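DNA polymerase II large subunit (Pyrococcus horikoshii, PDB 7OEC) carries an intein, the part seen in this structure, which probably excises itself from the polymerase precursor and joins the flanking sequences by protein splicing. Local coordinates at residues S38-R43 with E69-P74; I50-F55 with L151-Y156. The protein carries 2 engineered substitutions. All coordinates share one frame; numbering follows the deposited sequence.

Contact 1 of 2, residues S38-R43 with E69-P74. With PEG (di(hydroxyethyl)ether), chain E; SO4 (sulfate ion), chain B.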
ATOM      1  N   SER A  38      -3.578  22.742   3.479  1.00 28.15           N
ATOM      2  CA  SER A  38      -3.029  22.528   2.152  1.00 28.97           C
ATOM      3  C   SER A  38      -3.808  21.463   1.409  1.00 27.49           C
ATOM      4  O   SER A  38      -3.248  20.586   0.744  1.00 28.66           O
ATOM      5  CB  SER A  38      -1.554  22.177   2.223  1.00 34.94           C
ATOM      6  OG  SER A  38      -0.881  23.236   2.893  1.00 39.89           O
ATOM      7  N   MET A  39      -5.120  21.557   1.538  1.00 28.04           N
ATOM      8  CA  MET A  39      -6.087  20.763   0.815  1.00 28.10           C
ATOM      9  C   MET A  39      -6.107  19.303   1.192  1.00 25.83           C
ATOM     10  O   MET A  39      -6.731  18.529   0.470  1.00 28.95           O
ATOM     11  CB  MET A  39      -5.893  20.863  -0.692  1.00 34.78           C
ATOM     12  CG  MET A  39      -6.209  22.242  -1.143  1.00 42.68           C
ATOM     13  SD  MET A  39      -5.995  22.469  -2.921  1.00 52.97           S
ATOM     14  CE  MET A  39      -4.201  22.627  -3.053  1.00 56.68           C
ATOM     15  N   VAL A  40      -5.466  18.906   2.292  1.00 24.11           N
ATOM     16  CA  VAL A  40      -5.526  17.520   2.712  1.00 25.45           C
ATOM     17  C   VAL A  40      -5.819  17.438   4.200  1.00 22.77           C
ATOM     18  O   VAL A  40      -5.507  18.347   4.981  1.00 24.19           O
ATOM     19  CB  VAL A  40      -4.256  16.723   2.395  1.00 29.29           C
ATOM     20  CG1 VAL A  40      -3.905  16.787   0.915  1.00 29.37           C
ATOM     21  CG2 VAL A  40      -3.170  17.223   3.201  1.00 30.93           C
ATOM     22  N   TYR A  41      -6.399  16.310   4.590  1.00 20.50           N
ATOM     23  CA  TYR A  41      -6.710  16.029   5.976  1.00 22.87           C
ATOM     24  C   TYR A  41      -5.682  15.064   6.523  1.00 22.29           C
ATOM     25  O   TYR A  41      -5.446  14.005   5.945  1.00 22.33           O
ATOM     26  CB  TYR A  41      -8.078  15.377   6.099  1.00 23.05           C
ATOM     27  CG  TYR A  41      -9.229  16.251   5.674  1.00 23.79           C
ATOM     28  CD1 TYR A  41      -9.822  17.108   6.579  1.00 26.73           C
ATOM     29  CD2 TYR A  41      -9.708  16.244   4.363  1.00 23.51           C
ATOM     30  CE1 TYR A  41     -10.871  17.929   6.207  1.00 27.18           C
ATOM     31  CE2 TYR A  41     -10.748  17.064   3.983  1.00 25.75           C
ATOM     32  CZ  TYR A  41     -11.345  17.900   4.918  1.00 26.19           C
ATOM     33  OH  TYR A  41     -12.412  18.729   4.543  1.00 28.78           O
ATOM     34  N   VAL A  42      -5.093  15.425   7.645  1.00 22.41           N
ATOM     35  CA  VAL A  42      -4.052  14.633   8.267  1.00 21.81           C
ATOM     36  C   VAL A  42      -4.472  14.311   9.689  1.00 20.75           C
ATOM     37  O   VAL A  42      -4.868  15.208  10.444  1.00 23.39           O
ATOM     38  CB  VAL A  42      -2.717  15.394   8.262  1.00 25.36           C
ATOM     39  CG1 VAL A  42      -1.666  14.565   8.961  1.00 27.93           C
ATOM     40  CG2 VAL A  42      -2.323  15.676   6.860  1.00 27.94           C
ATOM     41  N   ARG A  43      -4.327  13.037  10.059  1.00 20.81           N
ATOM     42  CA  ARG A  43      -4.515  12.572  11.425  1.00 21.86           C
ATOM     43  C   ARG A  43      -3.241  11.892  11.922  1.00 20.83           C
ATOM     44  O   ARG A  43      -2.621  11.113  11.195  1.00 21.16           O
ATOM     45  CB  ARG A  43      -5.722  11.621  11.497  1.00 22.43           C
ATOM     46  CG  ARG A  43      -7.006  12.256  11.165  1.00 22.03           C
ATOM     47  CD  ARG A  43      -8.168  11.283  11.262  1.00 23.36           C
ATOM     48  NE  ARG A  43      -9.462  11.900  11.037  1.00 24.90           N
ATOM     49  CZ  ARG A  43     -10.612  11.299  11.294  1.00 26.48           C
ATOM     50  NH1 ARG A  43     -10.614  10.080  11.798  1.00 30.93           N
ATOM     51  NH2 ARG A  43     -11.750  11.919  11.040  1.00 31.83           N
ATOM     52  N   GLU A  69       1.482   9.149  10.344  1.00 22.48           N
ATOM     53  CA  GLU A  69       0.254   9.883  10.057  1.00 23.13           C
ATOM     54  C   GLU A  69      -0.538   9.122   9.009  1.00 20.80           C
ATOM     55  O   GLU A  69       0.002   8.275   8.294  1.00 19.78           O
ATOM     56  CB  GLU A  69       0.528  11.309   9.589  1.00 26.83           C
ATOM     57  CG  GLU A  69       1.237  11.368   8.300  1.00 32.68           C
ATOM     58  CD  GLU A  69       1.681  12.806   7.956  1.00 44.10           C
ATOM     59  OE1 GLU A  69       2.302  13.488   8.794  1.00 51.72           O
ATOM     60  OE2 GLU A  69       1.402  13.255   6.845  1.00 47.32           O
ATOM     61  N   VAL A  70      -1.834   9.403   8.962  1.00 19.37           N
ATOM     62  CA  VAL A  70      -2.719   8.917   7.913  1.00 18.37           C
ATOM     63  C   VAL A  70      -3.344  10.146   7.264  1.00 17.54           C
ATOM     64  O   VAL A  70      -3.627  11.146   7.927  1.00 21.43           O
ATOM     65  CB  VAL A  70      -3.769   7.975   8.535  1.00 19.77           C
ATOM     66  CG1 VAL A  70      -3.115   6.747   9.092  1.00 21.31           C
ATOM     67  CG2 VAL A  70      -4.528   8.659   9.678  1.00 26.12           C
ATOM     68  N   ILE A  71      -3.576  10.073   5.965  1.00 17.82           N
ATOM     69  CA  ILE A  71      -3.925  11.233   5.165  1.00 19.79           C
ATOM     70  C   ILE A  71      -5.122  10.892   4.297  1.00 18.83           C
ATOM     71  O   ILE A  71      -5.187   9.809   3.712  1.00 20.00           O
ATOM     72  CB  ILE A  71      -2.736  11.688   4.291  1.00 26.05           C
ATOM     73  CG1 ILE A  71      -1.532  11.968   5.180  1.00 33.80           C
ATOM     74  CG2 ILE A  71      -3.178  12.900   3.389  1.00 28.08           C
ATOM     75  CD1 ILE A  71      -0.249  12.100   4.424  1.00 41.08           C
ATOM     76  N   LYS A  72      -6.051  11.831   4.190  1.00 18.63           N
ATOM     77  CA  LYS A  72      -7.195  11.743   3.297  1.00 19.74           C
ATOM     78  C   LYS A  72      -7.148  12.983   2.411  1.00 20.12           C
ATOM     79  O   LYS A  72      -7.051  14.105   2.911  1.00 21.62           O
ATOM     80  CB  LYS A  72      -8.472  11.712   4.122  1.00 20.26           C
ATOM     81  CG  LYS A  72      -9.764  11.726   3.301  1.00 22.35           C
ATOM     82  CD  LYS A  72     -10.951  11.701   4.238  1.00 28.91           C
ATOM     83  CE  LYS A  72     -12.255  12.069   3.597  1.00 38.81           C
ATOM     84  NZ  LYS A  72     -13.363  12.054   4.603  1.00 43.96           N
ATOM     85  N   ALA A  73      -7.154  12.772   1.104  1.00 19.51           N
ATOM     86  CA  ALA A  73      -7.002  13.851   0.148  1.00 20.06           C
ATOM     87  C   ALA A  73      -8.055  13.750  -0.942  1.00 20.65           C
ATOM     88  O   ALA A  73      -8.520  12.652  -1.271  1.00 21.06           O
ATOM     89  CB  ALA A  73      -5.638  13.747  -0.529  1.00 22.26           C
ATOM     90  N   PRO A  74      -8.441  14.877  -1.531  1.00 21.95           N
ATOM     91  CA  PRO A  74      -9.392  14.808  -2.633  1.00 22.25           C
ATOM     92  C   PRO A  74      -8.792  14.046  -3.792  1.00 24.10           C
ATOM     93  O   PRO A  74      -7.603  14.148  -4.092  1.00 28.40           O
ATOM     94  CB  PRO A  74      -9.626  16.273  -2.999  1.00 26.00           C
ATOM     95  CG  PRO A  74      -8.568  16.992  -2.401  1.00 26.97           C
ATOM     96  CD  PRO A  74      -8.082  16.274  -1.240  1.00 24.61           C
TER
HETATM   97  C1  PEG E 204       1.765  17.485   8.665  1.00 56.12           C
HETATM   98  O1  PEG E 204       2.012  16.585   7.601  1.00 81.13           O
HETATM   99  C2  PEG E 204       0.264  17.770   8.892  1.00 71.02           C
HETATM  100  O2  PEG E 204      -0.066  18.005  10.249  1.00 80.29           O
HETATM  101  C3  PEG E 204      -1.403  17.725  10.611  1.00 72.78           C
HETATM  102  C4  PEG E 204      -1.486  17.056  11.996  1.00 58.40           C
HETATM  103  O4  PEG E 204      -2.646  16.253  12.100  1.00 39.50           O
HETATM  104  S   SO4 B 201     -14.645   9.598  12.301  1.00112.97           S
HETATM  105  O1  SO4 B 201     -14.269  10.919  11.800  1.00 53.47           O
HETATM  106  O2  SO4 B 201     -13.496   8.871  12.854  1.00 58.13           O
HETATM  107  O3  SO4 B 201     -15.187   8.829  11.178  1.00 78.28           O
HETATM  108  O4  SO4 B 201     -15.617   9.784  13.376  1.00150.72           O
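Y41 and K72 face each other as a hydrogen-bonded pair in an antiparallel beta ladder of the intein splicing domain. Y41 N bonds to K72 O at 2.8 Å, and K72 N returns a bond to Y41 O. R43 and V70 form the next such pair. There R43 N meets V70 O at 2.9 Å, with an almost straight N-H...O angle of 176°. V42 and I71 between them are a non-hydrogen-bonded pair. Their side chains lie alongside and point the same way, V42 CG2 being 4.1 Å from I71 CG1. Further along, V40 CG1 touches A73 CB at 3.8 Å. Y41 shares a face with R43, V70 and K72, and K72 O lies at its ring edge, near the ring plane. The extended K72 chain, CG anti to the backbone N (chi1 176°), brings NZ over the Y41 ring face, 5.9 Å from the centroid, in a long, at most weak cation-pi contact; F147 gives K72 another. Y36 stacks with Y41, and Y28 of helix 24-29 touches Y41, V70 and K72. R43 CB packs on V70 CG2 at 3.7 Å, and the outstretched chain then leads away to a salt bridge with E34. With an alanine here, E34 would probably lose its charge mate and the sulfate two donors. That sulfate, probably from the crystallisation liquor, lies at the guanidinium edge, its O1 2.8 Å from R43 NH2.

Contact 2 of 2, residues I50-F55 with L151-Y156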
ATOM      1  N   ILE A  50      -1.175   0.604  17.516  1.00 26.50           N
ATOM      2  CA  ILE A  50      -1.165   0.109  16.144  1.00 26.33           C
ATOM      3  C   ILE A  50       0.233   0.255  15.569  1.00 26.73           C
ATOM      4  O   ILE A  50       0.949   1.222  15.861  1.00 29.30           O
ATOM      5  CB  ILE A  50      -2.253   0.801  15.273  1.00 27.27           C
ATOM      6  CG1 ILE A  50      -2.322   0.116  13.880  1.00 26.36           C
ATOM      7  CG2 ILE A  50      -2.063   2.363  15.214  1.00 29.46           C
ATOM      8  CD1 ILE A  50      -3.518   0.424  13.078  1.00 28.55           C
ATOM      9  N   LYS A  51       0.637  -0.767  14.818  1.00 23.49           N
ATOM     10  CA  LYS A  51       1.842  -0.735  14.015  1.00 23.64           C
ATOM     11  C   LYS A  51       1.490  -1.260  12.629  1.00 22.92           C
ATOM     12  O   LYS A  51       0.498  -1.964  12.443  1.00 23.50           O
ATOM     13  CB  LYS A  51       2.945  -1.564  14.676  1.00 29.25           C
ATOM     14  CG  LYS A  51       3.541  -0.951  15.941  1.00 37.65           C
ATOM     15  CD  LYS A  51       4.563  -1.886  16.482  1.00 45.16           C
ATOM     16  CE  LYS A  51       5.089  -1.440  17.830  1.00 50.05           C
ATOM     17  NZ  LYS A  51       5.319   0.032  17.883  1.00 53.01           N
ATOM     18  N   VAL A  52       2.276  -0.884  11.641  1.00 21.84           N
ATOM     19  CA  VAL A  52       2.057  -1.344  10.281  1.00 21.40           C
ATOM     20  C   VAL A  52       3.129  -2.359   9.935  1.00 24.00           C
ATOM     21  O   VAL A  52       4.285  -2.241  10.364  1.00 24.00           O
ATOM     22  CB  VAL A  52       1.997  -0.148   9.310  1.00 21.57           C
ATOM     23  CG1 VAL A  52       3.329   0.580   9.182  1.00 22.19           C
ATOM     24  CG2 VAL A  52       1.538  -0.621   7.957  1.00 23.20           C
ATOM     25  N   TYR A  53       2.743  -3.402   9.209  1.00 21.59           N
ATOM     26  CA  TYR A  53       3.748  -4.319   8.702  1.00 24.48           C
ATOM     27  C   TYR A  53       4.386  -3.777   7.427  1.00 23.20           C
ATOM     28  O   TYR A  53       3.720  -3.326   6.492  1.00 25.62           O
ATOM     29  CB  TYR A  53       3.112  -5.657   8.414  1.00 28.85           C
ATOM     30  CG  TYR A  53       2.820  -6.518   9.633  1.00 32.24           C
ATOM     31  CD1 TYR A  53       3.749  -7.416  10.094  1.00 40.03           C
ATOM     32  CD2 TYR A  53       1.608  -6.465  10.271  1.00 31.50           C
ATOM     33  CE1 TYR A  53       3.489  -8.219  11.143  1.00 43.90           C
ATOM     34  CE2 TYR A  53       1.326  -7.277  11.342  1.00 35.63           C
ATOM     35  CZ  TYR A  53       2.279  -8.155  11.775  1.00 41.93           C
ATOM     36  OH  TYR A  53       2.094  -9.011  12.830  1.00 48.12           O
ATOM     37  N   SER A  54       5.687  -3.808   7.405  1.00 24.63           N
ATOM     38  CA  SER A  54       6.455  -3.312   6.279  0.58 20.83           C
ATOM     39  C   SER A  54       7.381  -4.415   5.807  1.00 23.07           C
ATOM     40  O   SER A  54       7.546  -5.446   6.445  1.00 25.08           O
ATOM     41  CB  SER A  54       7.312  -2.078   6.628  0.58 22.72           C
ATOM     42  OG  SER A  54       6.525  -0.967   6.963  0.58 24.06           O
ATOM     43  N   PHE A  55       7.986  -4.190   4.670  1.00 25.56           N
ATOM     44  CA  PHE A  55       8.990  -5.088   4.141  1.00 25.14           C
ATOM     45  C   PHE A  55      10.296  -4.312   4.084  1.00 23.80           C
ATOM     46  O   PHE A  55      10.345  -3.207   3.522  1.00 25.77           O
ATOM     47  CB  PHE A  55       8.601  -5.598   2.751  1.00 26.39           C
ATOM     48  CG  PHE A  55       9.376  -6.801   2.321  1.00 27.71           C
ATOM     49  CD1 PHE A  55      10.453  -6.696   1.453  1.00 30.60           C
ATOM     50  CD2 PHE A  55       9.060  -8.049   2.846  1.00 30.41           C
ATOM     51  CE1 PHE A  55      11.165  -7.827   1.102  1.00 31.71           C
ATOM     52  CE2 PHE A  55       9.783  -9.174   2.498  1.00 31.05           C
ATOM     53  CZ  PHE A  55      10.821  -9.065   1.619  1.00 30.76           C
ATOM     54  N   LEU A 151      -0.610   6.914   3.930  1.00 19.22           N
ATOM     55  CA  LEU A 151      -0.036   6.875   5.260  1.00 19.98           C
ATOM     56  C   LEU A 151       1.456   7.047   5.130  1.00 20.21           C
ATOM     57  O   LEU A 151       2.032   6.822   4.073  1.00 22.32           O
ATOM     58  CB  LEU A 151      -0.288   5.570   6.014  1.00 20.66           C
ATOM     59  CG  LEU A 151       0.387   4.316   5.504  1.00 24.23           C
ATOM     60  CD1 LEU A 151       0.308   3.246   6.525  1.00 32.11           C
ATOM     61  CD2 LEU A 151      -0.135   3.859   4.170  1.00 29.35           C
ATOM     62  N   ASN A 152       2.074   7.442   6.221  1.00 20.91           N
ATOM     63  CA  ASN A 152       3.525   7.468   6.310  0.60 22.89           C
ATOM     64  C   ASN A 152       3.942   6.497   7.394  1.00 25.43           C
ATOM     65  O   ASN A 152       3.546   6.638   8.555  1.00 27.68           O
ATOM     66  CB  ASN A 152       4.106   8.835   6.651  0.60 25.14           C
ATOM     67  CG  ASN A 152       5.682   8.818   6.669  0.60 26.57           C
ATOM     68  OD1 ASN A 152       6.345   8.158   5.842  0.60 28.69           O
ATOM     69  ND2 ASN A 152       6.259   9.560   7.593  0.60 31.33           N
ATOM     70  N   ALA A 153       4.715   5.494   6.991  1.00 29.33           N
ATOM     71  CA  ALA A 153       5.261   4.473   7.866  1.00 35.78           C
ATOM     72  C   ALA A 153       6.694   4.840   8.170  1.00 39.01           C
ATOM     73  O   ALA A 153       7.475   5.095   7.253  1.00 47.66           O
ATOM     74  CB  ALA A 153       5.299   3.128   7.150  1.00 37.57           C
ATOM     75  N   LYS A 154       7.054   4.771   9.435  1.00 35.11           N
ATOM     76  CA  LYS A 154       8.375   5.201   9.860  1.00 35.69           C
ATOM     77  C   LYS A 154       9.449   4.304   9.246  1.00 31.97           C
ATOM     78  O   LYS A 154       9.347   3.083   9.282  1.00 30.11           O
ATOM     79  CB  LYS A 154       8.435   5.128  11.386  1.00 37.78           C
ATOM     80  CG  LYS A 154       9.717   5.664  12.019  1.00 42.68           C
ATOM     81  CD  LYS A 154       9.415   6.862  12.927  1.00 50.74           C
ATOM     82  CE  LYS A 154      10.619   7.351  13.685  1.00 55.69           C
ATOM     83  NZ  LYS A 154      10.164   8.139  14.903  1.00 58.87           N
ATOM     84  N   LYS A 155      10.471   4.908   8.658  1.00 31.91           N
ATOM     85  CA  LYS A 155      11.681   4.215   8.199  1.00 30.93           C
ATOM     86  C   LYS A 155      11.592   3.482   6.849  1.00 31.54           C
ATOM     87  O   LYS A 155      12.273   3.848   5.886  1.00 36.69           O
ATOM     88  CB  LYS A 155      12.272   3.299   9.303  1.00 35.81           C
ATOM     89  CG  LYS A 155      13.639   2.739   8.955  1.00 40.04           C
ATOM     90  CD  LYS A 155      14.284   2.050  10.158  1.00 42.69           C
ATOM     91  CE  LYS A 155      15.504   1.291   9.733  1.00 48.10           C
ATOM     92  N   TYR A 156      10.789   2.439   6.745  1.00 24.10           N
ATOM     93  CA  TYR A 156      10.848   1.554   5.575  1.00 25.90           C
ATOM     94  C   TYR A 156      10.003   1.998   4.376  1.00 27.15           C
ATOM     95  O   TYR A 156      10.337   1.739   3.202  1.00 29.18           O
ATOM     96  CB  TYR A 156      10.389   0.166   6.027  1.00 28.63           C
ATOM     97  CG  TYR A 156      11.226  -0.387   7.137  1.00 31.14           C
ATOM     98  CD1 TYR A 156      12.533  -0.775   6.917  1.00 33.15           C
ATOM     99  CD2 TYR A 156      10.750  -0.426   8.414  1.00 33.14           C
ATOM    100  CE1 TYR A 156      13.299  -1.221   7.942  1.00 33.65           C
ATOM    101  CE2 TYR A 156      11.518  -0.832   9.426  1.00 33.93           C
ATOM    102  CZ  TYR A 156      12.780  -1.263   9.190  1.00 34.54           C
ATOM    103  OH  TYR A 156      13.534  -1.719  10.246  1.00 40.20           O
TER
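The ring of Y156 meets S54 CB obliquely, while K155 CG lies over the centre of one ring face, 4.0 Å above the plane. The closer approach to S54 is made at the root of the tyrosine. Y156 CB sits 3.9 Å from S54 CB, and the rest of the side chain then leads away. V52 carries the other half of the contact with its two methyl branches. V52 CG1, placed between the backbone N and the carbonyl carbon (chi1 67°), reaches A153 CB at 3.8 Å. V52 CG2 turns to L151 CD1 at 4.3 Å. These are buried side chains packing across two strand segments whose axes cross at 77° and come no nearer than 8.9 Å. Strand 61-74 pairs with both strands and joins them into the curled sheet of the splicing domain. A153 N donates a hydrogen bond to OE1 of Q169, the last residue, and a zinc ion lies about 8 Å from the A153 side chain. In one of its two conformers S54 OG is hydrogen-bonded to T158 O, just past Y156. Carbons of V52, A153 and L151 make the contact largely apolar, van der Waals packing with little directional preference; backbone pairing with 61-74 places both strands.

Overall arrangement
From the N terminus the chain first runs through 38-43, then 50-55, then 69-74, and reaches 151-156 only much later. The two contacts therefore cross: contact 1 closes a loop of 25 residues that contains 50-55, and contact 2 closes one of 95 residues that contains 69-74. Strand 61-74 links them. Its 69-74 part pairs with strand 40-43 on one side and with strand 147-153 on the other, and its earlier part pairs with strand 50-56. The centres lie about 17 Å apart, yet the contacts touch where E69 O meets N152 N at 3.0 Å, a probable hydrogen bond. Contact 1 lies near the protein surface, and contact 2 is buried.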